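Local coordinates for protein pumilio homology domain family member 4 (Saccharomyces cerevisiae, PDB 3BWT) that binds mRNA through its Pumilio homology domain, the single-stranded RNA-binding part of the protein described here, and may affect diploid formation, at residues 290-295 with 305-310; 251-256 with 260-265; 78-83 with 114-119. One frame throughout, in Å; residues are numbered along the deposited sequence.

Contact 1. Residues 290-295 with 305-310; sequences TALDIS and RLSEIV
Leu306 holds its CG anti to its own carbonyl carbon (chi1 -65°), and with chi2 extended its CD1 methyl projects across the interface into the groove between Ala291 and Ser295, one helical turn apart on the facing helix. CD1 lies 4.1 Å from Ala291 CB, and the same methyl rests against the backbone there, 3.6 Å from Ala291 O. On the other side of the groove Leu306 CD1 lies 3.8 Å from Ser295 CB. Ser295 has its OG between the backbone N and the carbonyl carbon (chi1 68°), folded back over its own helix. This brings OG to 2.9 Å from Ala291 O and 3.1 Å from Leu292 O, two acceptors that compete for the one hydroxyl proton. Within its own helix the hydroxyl thus faces two backbone carbonyls. The two segments belong to consecutive helices, 284-298 and 300-310, which run at 145° to each other as an antiparallel helical hairpin, mostly within Pumilio repeat 8. By analogy with other PUF proteins, helix 284-298 lines the concave, RNA-facing side and helix 300-310 the convex side. Beside this, Leu292 crosses Leu306 at a slant, its CD2 placed 3.9 Å from Leu306 CB. That methyl also passes 4.2 Å from Ser307 OG, whose hydroxyl is hydrogen-bonded to Tyr303 O in its own helix. Ile327 of helix 322-328 and Met330 touch Leu292 from outside the hairpin, while Leu267 of helix 256-279 meets Leu306.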
ATOM      1  N   THR A 290      -9.713  20.088 -13.898  1.00 25.58           N
ATOM      2  CA  THR A 290      -8.288  19.937 -13.691  1.00 24.95           C
ATOM      3  C   THR A 290      -7.539  20.524 -14.878  1.00 25.78           C
ATOM      4  O   THR A 290      -6.543  21.221 -14.699  1.00 25.81           O
ATOM      5  CB  THR A 290      -7.895  18.476 -13.503  1.00 19.31           C
ATOM      6  OG1 THR A 290      -8.284  18.065 -12.193  1.00 28.50           O
ATOM      7  CG2 THR A 290      -6.397  18.312 -13.633  1.00 20.21           C
ATOM      8  N   ALA A 291      -8.037  20.246 -16.080  1.00 22.89           N
ATOM      9  CA  ALA A 291      -7.393  20.688 -17.312  1.00 27.36           C
ATOM     10  C   ALA A 291      -7.275  22.202 -17.354  1.00 25.42           C
ATOM     11  O   ALA A 291      -6.223  22.744 -17.684  1.00 24.26           O
ATOM     12  CB  ALA A 291      -8.165  20.188 -18.516  1.00 27.58           C
ATOM     13  N   LEU A 292      -8.365  22.875 -17.012  1.00 22.88           N
ATOM     14  CA  LEU A 292      -8.384  24.330 -16.934  1.00 24.86           C
ATOM     15  C   LEU A 292      -7.459  24.846 -15.839  1.00 25.00           C
ATOM     16  O   LEU A 292      -6.755  25.827 -16.035  1.00 29.05           O
ATOM     17  CB  LEU A 292      -9.808  24.835 -16.677  1.00 24.84           C
ATOM     18  CG  LEU A 292     -10.796  24.703 -17.835  1.00 23.52           C
ATOM     19  CD1 LEU A 292     -12.234  24.614 -17.324  1.00 27.72           C
ATOM     20  CD2 LEU A 292     -10.627  25.850 -18.809  1.00 21.87           C
ATOM     21  N   ASP A 293      -7.476  24.193 -14.680  1.00 26.60           N
ATOM     22  CA  ASP A 293      -6.688  24.638 -13.542  1.00 22.24           C
ATOM     23  C   ASP A 293      -5.205  24.550 -13.864  1.00 29.03           C
ATOM     24  O   ASP A 293      -4.471  25.528 -13.711  1.00 32.48           O
ATOM     25  CB  ASP A 293      -7.021  23.812 -12.298  1.00 34.60           C
ATOM     26  CG  ASP A 293      -6.154  24.179 -11.093  1.00 46.96           C
ATOM     27  OD1 ASP A 293      -6.062  25.378 -10.756  1.00 35.93           O
ATOM     28  OD2 ASP A 293      -5.569  23.260 -10.477  1.00 53.48           O
ATOM     29  N   ILE A 294      -4.769  23.381 -14.325  1.00 26.10           N
ATOM     30  CA  ILE A 294      -3.377  23.193 -14.720  1.00 26.24           C
ATOM     31  C   ILE A 294      -2.978  24.171 -15.825  1.00 27.66           C
ATOM     32  O   ILE A 294      -2.004  24.905 -15.679  1.00 31.17           O
ATOM     33  CB  ILE A 294      -3.089  21.744 -15.183  1.00 25.40           C
ATOM     34  CG1 ILE A 294      -3.260  20.769 -14.023  1.00 27.73           C
ATOM     35  CG2 ILE A 294      -1.678  21.631 -15.759  1.00 26.87           C
ATOM     36  CD1 ILE A 294      -2.457  21.143 -12.795  1.00 25.41           C
ATOM     37  N   SER A 295      -3.738  24.185 -16.917  1.00 24.77           N
ATOM     38  CA  SER A 295      -3.393  25.011 -18.072  1.00 27.56           C
ATOM     39  C   SER A 295      -3.297  26.502 -17.730  1.00 33.96           C
ATOM     40  O   SER A 295      -2.424  27.202 -18.251  1.00 33.91           O
ATOM     41  CB  SER A 295      -4.361  24.775 -19.234  1.00 24.66           C
ATOM     42  OG  SER A 295      -5.655  25.260 -18.928  1.00 29.50           O
ATOM     43  N   ARG A 305      -7.087  28.540 -25.054  1.00 28.57           N
ATOM     44  CA  ARG A 305      -7.609  27.614 -26.044  1.00 30.13           C
ATOM     45  C   ARG A 305      -8.751  26.754 -25.477  1.00 43.11           C
ATOM     46  O   ARG A 305      -9.807  26.618 -26.105  1.00 46.10           O
ATOM     47  CB  ARG A 305      -6.492  26.755 -26.629  1.00 27.60           C
ATOM     48  CG  ARG A 305      -6.994  25.838 -27.713  1.00 36.27           C
ATOM     49  CD  ARG A 305      -5.879  25.044 -28.363  1.00 27.35           C
ATOM     50  NE  ARG A 305      -6.383  24.139 -29.390  1.00 34.16           N
ATOM     51  CZ  ARG A 305      -5.622  23.317 -30.110  1.00 44.05           C
ATOM     52  NH1 ARG A 305      -4.301  23.292 -29.943  1.00 49.64           N
ATOM     53  NH2 ARG A 305      -6.180  22.534 -31.020  1.00 42.14           N
ATOM     54  N   LEU A 306      -8.540  26.193 -24.308  1.00 33.62           N
ATOM     55  CA  LEU A 306      -9.589  25.462 -23.606  1.00 29.95           C
ATOM     56  C   LEU A 306     -10.784  26.357 -23.301  1.00 36.39           C
ATOM     57  O   LEU A 306     -11.929  25.988 -23.549  1.00 35.89           O
ATOM     58  CB  LEU A 306      -9.063  24.890 -22.291  1.00 31.52           C
ATOM     59  CG  LEU A 306      -7.971  23.824 -22.312  1.00 33.06           C
ATOM     60  CD1 LEU A 306      -7.535  23.527 -20.890  1.00 33.55           C
ATOM     61  CD2 LEU A 306      -8.483  22.565 -22.964  1.00 33.85           C
ATOM     62  N   SER A 307     -10.513  27.526 -22.723  1.00 36.02           N
ATOM     63  CA  SER A 307     -11.568  28.459 -22.362  1.00 28.88           C
ATOM     64  C   SER A 307     -12.521  28.729 -23.513  1.00 30.85           C
ATOM     65  O   SER A 307     -13.738  28.749 -23.322  1.00 32.24           O
ATOM     66  CB  SER A 307     -10.971  29.773 -21.883  1.00 25.70           C
ATOM     67  OG  SER A 307     -10.420  29.626 -20.597  1.00 30.54           O
ATOM     68  N   GLU A 308     -11.984  28.935 -24.711  1.00 26.16           N
ATOM     69  CA  GLU A 308     -12.839  29.386 -25.805  1.00 35.11           C
ATOM     70  C   GLU A 308     -13.738  28.297 -26.374  1.00 33.95           C
ATOM     71  O   GLU A 308     -14.733  28.593 -27.034  1.00 38.24           O
ATOM     72  CB  GLU A 308     -12.051  30.116 -26.899  1.00 46.95           C
ATOM     73  CG  GLU A 308     -10.887  29.355 -27.505  1.00 62.78           C
ATOM     74  CD  GLU A 308      -9.940  30.284 -28.256  1.00 65.22           C
ATOM     75  OE1 GLU A 308      -9.996  31.516 -27.995  1.00 37.77           O
ATOM     76  OE2 GLU A 308      -9.149  29.783 -29.093  1.00 43.43           O
ATOM     77  N   ILE A 309     -13.406  27.042 -26.099  1.00 35.08           N
ATOM     78  CA  ILE A 309     -14.295  25.940 -26.445  1.00 28.18           C
ATOM     79  C   ILE A 309     -15.315  25.679 -25.345  1.00 28.54           C
ATOM     80  O   ILE A 309     -16.466  25.336 -25.615  1.00 29.98           O
ATOM     81  CB  ILE A 309     -13.525  24.659 -26.690  1.00 25.98           C
ATOM     82  CG1 ILE A 309     -12.635  24.818 -27.918  1.00 21.24           C
ATOM     83  CG2 ILE A 309     -14.494  23.492 -26.845  1.00 25.98           C
ATOM     84  CD1 ILE A 309     -11.870  23.568 -28.270  1.00 28.31           C
ATOM     85  N   VAL A 310     -14.884  25.854 -24.103  1.00 26.00           N
ATOM     86  CA  VAL A 310     -15.743  25.615 -22.953  1.00 28.78           C
ATOM     87  C   VAL A 310     -16.832  26.674 -22.773  1.00 30.70           C
ATOM     88  O   VAL A 310     -17.985  26.339 -22.502  1.00 29.43           O
ATOM     89  CB  VAL A 310     -14.931  25.538 -21.648  1.00 33.82           C
ATOM     90  CG1 VAL A 310     -15.867  25.526 -20.444  1.00 27.17           C
ATOM     91  CG2 VAL A 310     -14.013  24.315 -21.652  1.00 29.90           C
TER

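Contact 2. Residues 251-256 with 260-265; sequences KILKTA and EPMILE
Leu253 and Met262 meet crosswise, their side chains at roughly a right angle, where consecutive helices 245-253 and 256-279 fold back on each other in the α-helical repeat architecture of PUF proteins; both segments lie in Pumilio repeat 7. The CD2 methyl of Leu253 enters between two neighbouring side chains of the second helix: it stands 3.6 Å from Met262 CG on one and 3.5 Å from Ile263 CG1 on the other, the latter side chain lying aslant to Leu253. Met262 starts with CG anti to its backbone N (chi1 -175°) and then bends at both chi2 (62°) and chi3 (68°). The hooked chain brings its CE methyl to Ile252, 3.9 Å from both CD1 and CG2 of that isoleucine, so that the terminal methyl straddles the ends of the two branches, again with the side chains nearly perpendicular. Ile252 also reaches back to the root of the methionine, with CG2 4.0 Å from Met262 CB. The apolar layer continues beyond the pair: Ile213 touches Ile252, Ala236 touches Met262, and Val287 and Thr290 of helix 284-298 touch Leu253. Past the end of the first helix, Thr255 OG1 donates to Lys251 O (2.8 Å), tilted from the carbonyl plane. At the turn a water bridges the segments, donating to Ala256 O at 2.7 Å and accepting from Glu260 N at 3.0 Å.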
ATOM      1  N   LYS A 251      -4.091  12.133 -12.811  1.00 19.94           N
ATOM      2  CA  LYS A 251      -2.765  11.949 -12.251  1.00 20.03           C
ATOM      3  C   LYS A 251      -1.721  12.522 -13.207  1.00 20.28           C
ATOM      4  O   LYS A 251      -0.807  13.230 -12.792  1.00 20.96           O
ATOM      5  CB  LYS A 251      -2.492  10.471 -11.997  1.00 18.12           C
ATOM      6  CG  LYS A 251      -1.115  10.219 -11.431  1.00 18.14           C
ATOM      7  CD  LYS A 251      -0.913  11.039 -10.183  1.00 17.04           C
ATOM      8  CE  LYS A 251       0.449  10.804  -9.602  1.00 17.59           C
ATOM      9  NZ  LYS A 251       0.531  11.336  -8.212  1.00 18.26           N
ATOM     10  N   ILE A 252      -1.875  12.202 -14.486  1.00 19.33           N
ATOM     11  CA  ILE A 252      -1.017  12.722 -15.545  1.00 21.04           C
ATOM     12  C   ILE A 252      -1.178  14.240 -15.717  1.00 25.30           C
ATOM     13  O   ILE A 252      -0.187  14.967 -15.853  1.00 23.26           O
ATOM     14  CB  ILE A 252      -1.304  12.011 -16.877  1.00 18.82           C
ATOM     15  CG1 ILE A 252      -0.832  10.562 -16.818  1.00 17.25           C
ATOM     16  CG2 ILE A 252      -0.625  12.731 -18.019  1.00 21.02           C
ATOM     17  CD1 ILE A 252      -1.552   9.643 -17.786  1.00 17.94           C
ATOM     18  N   LEU A 253      -2.420  14.718 -15.703  1.00 21.34           N
ATOM     19  CA  LEU A 253      -2.669  16.156 -15.797  1.00 24.47           C
ATOM     20  C   LEU A 253      -1.994  16.909 -14.659  1.00 24.95           C
ATOM     21  O   LEU A 253      -1.720  18.098 -14.776  1.00 29.41           O
ATOM     22  CB  LEU A 253      -4.169  16.467 -15.785  1.00 21.08           C
ATOM     23  CG  LEU A 253      -4.946  16.148 -17.057  1.00 20.75           C
ATOM     24  CD1 LEU A 253      -6.395  16.569 -16.902  1.00 20.11           C
ATOM     25  CD2 LEU A 253      -4.298  16.832 -18.257  1.00 23.51           C
ATOM     26  N   LYS A 254      -1.742  16.212 -13.555  1.00 27.69           N
ATOM     27  CA  LYS A 254      -1.139  16.829 -12.374  1.00 26.64           C
ATOM     28  C   LYS A 254       0.353  16.516 -12.261  1.00 22.14           C
ATOM     29  O   LYS A 254       1.001  16.872 -11.276  1.00 22.26           O
ATOM     30  CB  LYS A 254      -1.885  16.410 -11.098  1.00 22.03           C
ATOM     31  CG  LYS A 254      -3.261  17.048 -10.943  1.00 23.66           C
ATOM     32  CD  LYS A 254      -3.931  16.629  -9.638  1.00 33.65           C
ATOM     33  CE  LYS A 254      -5.218  17.414  -9.391  1.00 37.22           C
ATOM     34  NZ  LYS A 254      -5.778  17.189  -8.021  1.00 62.12           N
ATOM     35  N   THR A 255       0.895  15.855 -13.275  1.00 19.58           N
ATOM     36  CA  THR A 255       2.330  15.621 -13.329  1.00 25.58           C
ATOM     37  C   THR A 255       2.985  16.570 -14.334  1.00 25.30           C
ATOM     38  O   THR A 255       2.958  16.324 -15.543  1.00 21.22           O
ATOM     39  CB  THR A 255       2.639  14.172 -13.692  1.00 22.80           C
ATOM     40  OG1 THR A 255       1.972  13.315 -12.759  1.00 29.12           O
ATOM     41  CG2 THR A 255       4.150  13.907 -13.653  1.00 17.57           C
ATOM     42  N   ALA A 256       3.583  17.642 -13.817  1.00 21.21           N
ATOM     43  CA  ALA A 256       4.002  18.775 -14.646  1.00 29.72           C
ATOM     44  C   ALA A 256       4.603  18.423 -16.008  1.00 24.84           C
ATOM     45  O   ALA A 256       4.204  19.009 -17.014  1.00 24.79           O
ATOM     46  CB  ALA A 256       4.931  19.693 -13.873  1.00 28.90           C
ATOM     47  N   GLU A 260       1.012  18.776 -20.375  1.00 27.35           N
ATOM     48  CA  GLU A 260       0.639  19.474 -21.593  1.00 30.01           C
ATOM     49  C   GLU A 260       0.360  18.585 -22.816  1.00 30.94           C
ATOM     50  O   GLU A 260      -0.578  18.842 -23.562  1.00 33.93           O
ATOM     51  CB  GLU A 260       1.624  20.623 -21.855  1.00 33.24           C
ATOM     52  CG  GLU A 260       1.677  21.566 -20.634  1.00 30.29           C
ATOM     53  CD  GLU A 260       2.458  22.857 -20.844  1.00 43.44           C
ATOM     54  OE1 GLU A 260       3.042  23.053 -21.935  1.00 39.90           O
ATOM     55  OE2 GLU A 260       2.486  23.676 -19.892  1.00 38.92           O
ATOM     56  N   PRO A 261       1.147  17.524 -23.012  1.00 30.04           N
ATOM     57  CA  PRO A 261       0.769  16.560 -24.052  1.00 29.79           C
ATOM     58  C   PRO A 261      -0.665  16.044 -23.880  1.00 33.50           C
ATOM     59  O   PRO A 261      -1.405  15.909 -24.863  1.00 31.72           O
ATOM     60  CB  PRO A 261       1.759  15.421 -23.831  1.00 31.65           C
ATOM     61  CG  PRO A 261       2.969  16.091 -23.280  1.00 31.12           C
ATOM     62  CD  PRO A 261       2.467  17.232 -22.432  1.00 32.39           C
ATOM     63  N   MET A 262      -1.048  15.753 -22.640  1.00 30.47           N
ATOM     64  CA  MET A 262      -2.389  15.246 -22.351  1.00 30.93           C
ATOM     65  C   MET A 262      -3.453  16.304 -22.616  1.00 26.54           C
ATOM     66  O   MET A 262      -4.466  16.029 -23.258  1.00 29.06           O
ATOM     67  CB  MET A 262      -2.493  14.746 -20.901  1.00 23.79           C
ATOM     68  CG  MET A 262      -3.831  14.091 -20.553  1.00 23.02           C
ATOM     69  SD  MET A 262      -4.244  12.602 -21.503  1.00 26.04           S
ATOM     70  CE  MET A 262      -3.006  11.461 -20.903  1.00 17.89           C
ATOM     71  N   ILE A 263      -3.220  17.508 -22.105  1.00 26.47           N
ATOM     72  CA  ILE A 263      -4.120  18.627 -22.337  1.00 25.73           C
ATOM     73  C   ILE A 263      -4.279  18.847 -23.834  1.00 28.23           C
ATOM     74  O   ILE A 263      -5.368  19.142 -24.323  1.00 28.67           O
ATOM     75  CB  ILE A 263      -3.598  19.907 -21.663  1.00 27.32           C
ATOM     76  CG1 ILE A 263      -3.629  19.745 -20.139  1.00 26.32           C
ATOM     77  CG2 ILE A 263      -4.409  21.122 -22.097  1.00 19.88           C
ATOM     78  CD1 ILE A 263      -3.066  20.926 -19.378  1.00 25.84           C
ATOM     79  N   LEU A 264      -3.179  18.678 -24.556  1.00 27.25           N
ATOM     80  CA  LEU A 264      -3.167  18.807 -26.005  1.00 27.42           C
ATOM     81  C   LEU A 264      -4.053  17.788 -26.696  1.00 31.03           C
ATOM     82  O   LEU A 264      -4.802  18.130 -27.613  1.00 37.38           O
ATOM     83  CB  LEU A 264      -1.744  18.661 -26.529  1.00 34.46           C
ATOM     84  CG  LEU A 264      -1.040  19.964 -26.874  1.00 37.66           C
ATOM     85  CD1 LEU A 264       0.423  19.686 -27.188  1.00 49.57           C
ATOM     86  CD2 LEU A 264      -1.745  20.625 -28.049  1.00 31.78           C
ATOM     87  N   GLU A 265      -3.944  16.535 -26.273  1.00 33.16           N
ATOM     88  CA  GLU A 265      -4.765  15.466 -26.825  1.00 35.39           C
ATOM     89  C   GLU A 265      -6.239  15.784 -26.629  1.00 33.96           C
ATOM     90  O   GLU A 265      -7.045  15.699 -27.560  1.00 33.72           O
ATOM     91  CB  GLU A 265      -4.437  14.140 -26.143  1.00 38.38           C
ATOM     92  CG  GLU A 265      -5.015  12.937 -26.857  1.00 43.33           C
ATOM     93  CD  GLU A 265      -4.342  12.692 -28.186  1.00 41.77           C
ATOM     94  OE1 GLU A 265      -3.266  13.280 -28.412  1.00 35.51           O
ATOM     95  OE2 GLU A 265      -4.886  11.912 -28.998  1.00 51.66           O
TER
HETATM   96  O   HOH W   1       3.805  19.447 -19.660  1.00 24.73           O

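Contact 3. Residues 78-83 with 114-119; sequences VLTKIS and QIVVDS
Ile115 meets the facing helix with both ends of its branched side chain. Its CG2 methyl presses on Thr80 CG2 at 3.6 Å, the two side chains crossing at a slant, while its CD1 methyl lies over the aliphatic part of Lys81. That methyl is 3.7 Å from Lys81 CG and 3.9 Å from Lys81 CE, and the two side chains cross at about a right angle, the lysine being extended beyond CG. Val116 adds a looser touch, its CG2 standing 4.3 Å from Thr80 CG2. The threonine presents its methyl rather than its hydroxyl to this neighbour: OG1 lies beside the backbone N (chi1 -54°), which puts CG2 anti to that N, and OG1 turns instead to Arg76 O, one turn earlier, with which it is hydrogen-bonded.

The two segments run nearly parallel, 13° between their directions and 10.3 Å between their axes. This is the side-by-side packing of corresponding helices in a superhelical repeat protein; residues 78-83 span the boundary of Pumilio repeats 2 and 3, and 114-119 that of repeats 3 and 4. By analogy with other PUF proteins these helices lie on the convex side, away from the RNA.

Behind the first shell, Leu103 of helix 96-106 touches both Thr80 and Val116 and so backs the interface from one of the two helices between them in the chain, and Phe87 meets Val116. At the outer edge, Lys81 NZ has a long, weak ion pair with Glu111. The backbone of the central isoleucine is engaged as well: Ser119 folds back onto its own helix, and its OG donates to Ile115 O at 3.0 Å with a C=O…O angle of 160°.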
ATOM      1  N   VAL A  78      14.410 -19.044  18.706  1.00 19.81           N
ATOM      2  CA  VAL A  78      13.593 -20.179  19.100  1.00 22.22           C
ATOM      3  C   VAL A  78      12.120 -19.861  18.873  1.00 23.73           C
ATOM      4  O   VAL A  78      11.366 -20.692  18.363  1.00 24.54           O
ATOM      5  CB  VAL A  78      13.823 -20.581  20.577  1.00 22.23           C
ATOM      6  CG1 VAL A  78      12.807 -21.644  21.012  1.00 17.53           C
ATOM      7  CG2 VAL A  78      15.246 -21.070  20.780  1.00 17.16           C
ATOM      8  N   LEU A  79      11.711 -18.656  19.259  1.00 20.29           N
ATOM      9  CA  LEU A  79      10.340 -18.228  19.029  1.00 19.44           C
ATOM     10  C   LEU A  79      10.035 -18.251  17.538  1.00 23.05           C
ATOM     11  O   LEU A  79       8.934 -18.640  17.126  1.00 25.66           O
ATOM     12  CB  LEU A  79      10.088 -16.836  19.607  1.00 18.36           C
ATOM     13  CG  LEU A  79      10.187 -16.741  21.130  1.00 20.07           C
ATOM     14  CD1 LEU A  79       9.645 -15.412  21.653  1.00 18.64           C
ATOM     15  CD2 LEU A  79       9.472 -17.911  21.786  1.00 18.50           C
ATOM     16  N   THR A  80      11.011 -17.852  16.727  1.00 21.28           N
ATOM     17  CA  THR A  80      10.827 -17.856  15.278  1.00 24.08           C
ATOM     18  C   THR A  80      10.673 -19.286  14.778  1.00 21.77           C
ATOM     19  O   THR A  80       9.807 -19.566  13.953  1.00 21.44           O
ATOM     20  CB  THR A  80      12.004 -17.180  14.498  1.00 27.73           C
ATOM     21  OG1 THR A  80      12.250 -15.855  14.991  1.00 22.05           O
ATOM     22  CG2 THR A  80      11.686 -17.107  13.008  1.00 18.83           C
ATOM     23  N   LYS A  81      11.510 -20.193  15.272  1.00 22.55           N
ATOM     24  CA  LYS A  81      11.466 -21.576  14.789  1.00 28.75           C
ATOM     25  C   LYS A  81      10.159 -22.284  15.130  1.00 21.71           C
ATOM     26  O   LYS A  81       9.640 -23.054  14.329  1.00 25.75           O
ATOM     27  CB  LYS A  81      12.667 -22.390  15.284  1.00 32.37           C
ATOM     28  CG  LYS A  81      13.986 -22.024  14.594  1.00 37.70           C
ATOM     29  CD  LYS A  81      15.165 -22.856  15.121  1.00 40.39           C
ATOM     30  CE  LYS A  81      16.465 -22.515  14.389  1.00 42.68           C
ATOM     31  NZ  LYS A  81      17.589 -23.416  14.789  1.00 34.63           N
ATOM     32  N   ILE A  82       9.626 -22.004  16.311  1.00 19.58           N
ATOM     33  CA  ILE A  82       8.407 -22.641  16.775  1.00 19.96           C
ATOM     34  C   ILE A  82       7.199 -22.123  16.012  1.00 22.96           C
ATOM     35  O   ILE A  82       6.300 -22.893  15.640  1.00 21.07           O
ATOM     36  CB  ILE A  82       8.197 -22.395  18.292  1.00 29.05           C
ATOM     37  CG1 ILE A  82       9.185 -23.237  19.116  1.00 26.41           C
ATOM     38  CG2 ILE A  82       6.756 -22.679  18.704  1.00 16.68           C
ATOM     39  CD1 ILE A  82       9.079 -23.028  20.618  1.00 20.12           C
ATOM     40  N   SER A  83       7.179 -20.815  15.772  1.00 22.56           N
ATOM     41  CA  SER A  83       6.028 -20.203  15.117  1.00 20.40           C
ATOM     42  C   SER A  83       6.044 -20.352  13.599  1.00 18.52           C
ATOM     43  O   SER A  83       4.984 -20.373  12.979  1.00 19.32           O
ATOM     44  CB  SER A  83       5.888 -18.732  15.517  1.00 19.47           C
ATOM     45  OG  SER A  83       7.067 -18.013  15.241  1.00 18.31           O
ATOM     46  N   GLN A 114      16.213 -16.010   6.722  1.00 30.71           N
ATOM     47  CA  GLN A 114      16.028 -17.170   5.868  1.00 31.07           C
ATOM     48  C   GLN A 114      14.870 -18.029   6.351  1.00 26.55           C
ATOM     49  O   GLN A 114      14.086 -18.520   5.546  1.00 32.52           O
ATOM     50  CB  GLN A 114      17.314 -17.986   5.747  1.00 34.97           C
ATOM     51  CG  GLN A 114      18.243 -17.449   4.678  1.00 39.49           C
ATOM     52  CD  GLN A 114      17.482 -16.994   3.443  1.00 55.55           C
ATOM     53  OE1 GLN A 114      17.616 -15.847   3.010  1.00 57.00           O
ATOM     54  NE2 GLN A 114      16.666 -17.888   2.878  1.00 38.91           N
ATOM     55  N   ILE A 115      14.750 -18.192   7.664  1.00 22.17           N
ATOM     56  CA  ILE A 115      13.611 -18.908   8.235  1.00 25.16           C
ATOM     57  C   ILE A 115      12.281 -18.221   7.904  1.00 24.43           C
ATOM     58  O   ILE A 115      11.270 -18.885   7.660  1.00 20.49           O
ATOM     59  CB  ILE A 115      13.750 -19.085   9.767  1.00 24.84           C
ATOM     60  CG1 ILE A 115      14.845 -20.106  10.091  1.00 23.96           C
ATOM     61  CG2 ILE A 115      12.426 -19.512  10.387  1.00 23.06           C
ATOM     62  CD1 ILE A 115      15.155 -20.232  11.574  1.00 23.77           C
ATOM     63  N   VAL A 116      12.282 -16.892   7.889  1.00 22.51           N
ATOM     64  CA  VAL A 116      11.066 -16.166   7.578  1.00 21.01           C
ATOM     65  C   VAL A 116      10.713 -16.278   6.097  1.00 22.56           C
ATOM     66  O   VAL A 116       9.593 -16.644   5.767  1.00 29.35           O
ATOM     67  CB  VAL A 116      11.121 -14.698   8.042  1.00 26.01           C
ATOM     68  CG1 VAL A 116      10.019 -13.885   7.387  1.00 17.75           C
ATOM     69  CG2 VAL A 116      11.000 -14.624   9.560  1.00 23.87           C
ATOM     70  N   VAL A 117      11.653 -15.989   5.201  1.00 24.28           N
ATOM     71  CA  VAL A 117      11.357 -16.120   3.773  1.00 23.27           C
ATOM     72  C   VAL A 117      10.965 -17.555   3.454  1.00 23.18           C
ATOM     73  O   VAL A 117       9.999 -17.787   2.736  1.00 29.09           O
ATOM     74  CB  VAL A 117      12.526 -15.678   2.851  1.00 27.83           C
ATOM     75  CG1 VAL A 117      13.177 -14.406   3.373  1.00 28.92           C
ATOM     76  CG2 VAL A 117      13.561 -16.777   2.724  1.00 43.20           C
ATOM     77  N   ASP A 118      11.699 -18.518   3.999  1.00 25.97           N
ATOM     78  CA  ASP A 118      11.399 -19.920   3.735  1.00 27.79           C
ATOM     79  C   ASP A 118       9.964 -20.226   4.153  1.00 24.24           C
ATOM     80  O   ASP A 118       9.270 -20.994   3.489  1.00 26.77           O
ATOM     81  CB  ASP A 118      12.365 -20.848   4.475  1.00 23.48           C
ATOM     82  CG  ASP A 118      13.741 -20.917   3.828  1.00 38.32           C
ATOM     83  OD1 ASP A 118      14.001 -20.166   2.857  1.00 29.42           O
ATOM     84  OD2 ASP A 118      14.566 -21.733   4.304  1.00 36.77           O
ATOM     85  N   SER A 119       9.526 -19.607   5.247  1.00 21.10           N
ATOM     86  CA  SER A 119       8.228 -19.908   5.839  1.00 20.23           C
ATOM     87  C   SER A 119       7.084 -19.204   5.139  1.00 22.87           C
ATOM     88  O   SER A 119       5.970 -19.716   5.116  1.00 23.38           O
ATOM     89  CB  SER A 119       8.202 -19.532   7.316  1.00 20.95           C
ATOM     90  OG  SER A 119       8.798 -20.534   8.111  1.00 23.34           O
TER

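How the contacts relate
From the N terminus, contact 3 comes first: it closes a loop of 30 residues, mostly helical, and joins helix 73-83 to helix 110-120 across one repeat step. Contact 2 then closes a short connection of three residues, and contact 1 a loop of nine, mostly helical, each pairing consecutive helices near the C-terminal end. The three loops lie in series; none nests in or crosses another. Contacts 1 and 2 touch, their centres about 12 Å apart: Ile294 packs on Ile263, and Thr290 on Leu253, which joins Pumilio repeats 7 and 8. Contact 3 is on the opposite side of the chain's centre, its nearest atoms about 31 Å from contact 2.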